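Local atomic coordinates of endo-beta-1,4-mannanase (Alicyclobacillus acidocaldarius, PDB entry 4CD8), a protein that hydrolyses internal beta-1,4-mannosidic bonds in mannans, as a glycoside hydrolase of family GH113. Residues Y288-A293 with C300-P305. Sequence-based numbering, arbitrary orientation.
Sequences YPREAA and CIYGKP
Tyr288 donates its phenol OH to the backbone O of Tyr302 (2.7 Å), the second residue of a type II beta turn from Ile301 to Lys304. Both partners lie in the long loop between strand 275-283 and helix 305-317, where the last strand of the TIM barrel leads to its final helix. The bond falls on a lone pair, in the carbonyl plane. The same O lies at the edge of the Tyr288 ring. With chi1 at 54°, Tyr288 CG lies between its own N and C, and the ring reaches across to the turn.

Packing is tight around the Tyr288 OH end. Cys300 CB and SG approach the OH and neighbouring ring atoms, and SG makes an oblique sulfur-aromatic contact. Lys304 CE packs near Tyr288 OH and Ala293 O. Lys304 NZ hydrogen-bonds to Cys300 O (2.8 Å) and forms a salt bridge with Asp296. An alanine in place of Tyr288 would probably leave Tyr302 O without this donor and open a gap beside Cys300 and Lys304. Packing is also tight at Gly303, whose O lies 3.2 Å from Ala293 CB. A CB on Gly303 would run into Ala293 CB and Arg290 O, and its positive phi also favours glycine.

The two tyrosine side chains run past each other in opposite directions, their ring planes 50° apart. The backbone O of Tyr288 meets the Tyr302 ring edge in plane, 3.3 Å from CE2.

The looser solvent side is formed by Arg290. Its side chain crosses Tyr302 at about a right angle, with Arg290 CG 3.2 Å from Tyr302 OH. The chain then bends at chi3 (65°). Tyr302 CD1 lies over one guanidinium face, the two planes oblique. Arg290 NH2 forms a salt bridge with Glu307, and Glu307 OE1 also accepts a hydrogen bond from Gly303 N.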
# COMPACT_ATOMS: atom_id res chain seq x y z
N TYR A 288 -8.46 16.47 -8.18
CA TYR A 288 -8.46 17.90 -8.53
C TYR A 288 -8.20 18.07 -10.04
O TYR A 288 -7.56 17.17 -10.69
CB TYR A 288 -7.41 18.63 -7.68
CG TYR A 288 -6.03 18.04 -7.76
CD1 TYR A 288 -5.18 18.34 -8.82
CD2 TYR A 288 -5.58 17.16 -6.77
CE1 TYR A 288 -3.92 17.76 -8.90
CE2 TYR A 288 -4.33 16.58 -6.83
CZ TYR A 288 -3.49 16.88 -7.88
OH TYR A 288 -2.24 16.28 -7.91
N PRO A 289 -8.69 19.16 -10.65
CA PRO A 289 -8.37 19.46 -12.05
C PRO A 289 -6.87 19.77 -12.16
O PRO A 289 -6.25 20.26 -11.23
CB PRO A 289 -9.24 20.70 -12.38
CG PRO A 289 -9.68 21.26 -11.06
CD PRO A 289 -9.53 20.20 -10.01
N ARG A 290 -6.30 19.47 -13.32
CA ARG A 290 -4.87 19.63 -13.53
C ARG A 290 -4.35 21.01 -13.15
O ARG A 290 -3.29 21.11 -12.55
CB ARG A 290 -4.51 19.38 -14.99
CG ARG A 290 -5.03 18.06 -15.55
CD ARG A 290 -4.41 17.84 -16.91
NE ARG A 290 -3.00 17.68 -16.67
CZ ARG A 290 -2.33 16.53 -16.66
NH1 ARG A 290 -2.91 15.37 -16.96
NH2 ARG A 290 -1.05 16.57 -16.37
N GLU A 291 -5.10 22.05 -13.51
CA GLU A 291 -4.66 23.42 -13.22
C GLU A 291 -4.54 23.72 -11.72
O GLU A 291 -3.82 24.65 -11.32
CB GLU A 291 -5.57 24.44 -13.92
CG GLU A 291 -7.05 24.41 -13.55
CD GLU A 291 -7.39 24.99 -12.18
OE1 GLU A 291 -6.62 25.86 -11.67
OE2 GLU A 291 -8.43 24.58 -11.63
N ALA A 292 -5.23 22.93 -10.89
CA ALA A 292 -5.22 23.15 -9.44
C ALA A 292 -4.06 22.45 -8.76
O ALA A 292 -3.92 22.51 -7.53
CB ALA A 292 -6.55 22.72 -8.82
N ALA A 293 -3.22 21.76 -9.55
CA ALA A 293 -2.08 20.97 -9.01
C ALA A 293 -1.10 21.83 -8.21
O ALA A 293 -0.51 21.39 -7.22
CB ALA A 293 -1.35 20.28 -10.17
N CYS A 300 -0.38 13.15 -4.33
CA CYS A 300 -0.76 12.95 -5.75
C CYS A 300 0.22 13.63 -6.69
O CYS A 300 0.63 14.78 -6.43
CB CYS A 300 -2.20 13.42 -5.98
SG CYS A 300 -2.79 12.88 -7.62
N ILE A 301 0.67 12.93 -7.74
CA ILE A 301 1.58 13.50 -8.73
C ILE A 301 0.88 14.20 -9.93
O ILE A 301 1.54 14.84 -10.75
CB ILE A 301 2.55 12.43 -9.33
CG1 ILE A 301 1.79 11.32 -10.10
CG2 ILE A 301 3.47 11.88 -8.23
CD1 ILE A 301 2.75 10.28 -10.69
N TYR A 302 -0.43 14.02 -10.04
CA TYR A 302 -1.23 14.52 -11.17
C TYR A 302 -1.07 16.01 -11.35
O TYR A 302 -1.29 16.77 -10.40
CB TYR A 302 -2.69 14.24 -10.91
CG TYR A 302 -3.64 14.51 -12.04
CD1 TYR A 302 -3.49 13.89 -13.28
CD2 TYR A 302 -4.74 15.37 -11.87
CE1 TYR A 302 -4.38 14.12 -14.30
CE2 TYR A 302 -5.65 15.59 -12.88
CZ TYR A 302 -5.45 14.97 -14.11
OH TYR A 302 -6.32 15.19 -15.14
N GLY A 303 -0.66 16.40 -12.55
CA GLY A 303 -0.50 17.79 -12.90
C GLY A 303 0.73 18.49 -12.34
O GLY A 303 0.87 19.71 -12.47
N LYS A 304 1.64 17.70 -11.76
CA LYS A 304 2.90 18.18 -11.19
C LYS A 304 4.10 17.67 -11.97
O LYS A 304 3.96 16.73 -12.76
CB LYS A 304 3.00 17.73 -9.72
CG LYS A 304 1.81 18.20 -8.88
CD LYS A 304 1.84 17.69 -7.45
CE LYS A 304 0.55 18.08 -6.75
NZ LYS A 304 0.39 17.43 -5.41
N PRO A 305 5.28 18.27 -11.75
CA PRO A 305 6.45 17.79 -12.49
C PRO A 305 6.76 16.32 -12.21
O PRO A 305 7.22 15.62 -13.12
CB PRO A 305 7.60 18.74 -12.06
CG PRO A 305 7.00 19.72 -11.10
CD PRO A 305 5.52 19.57 -11.09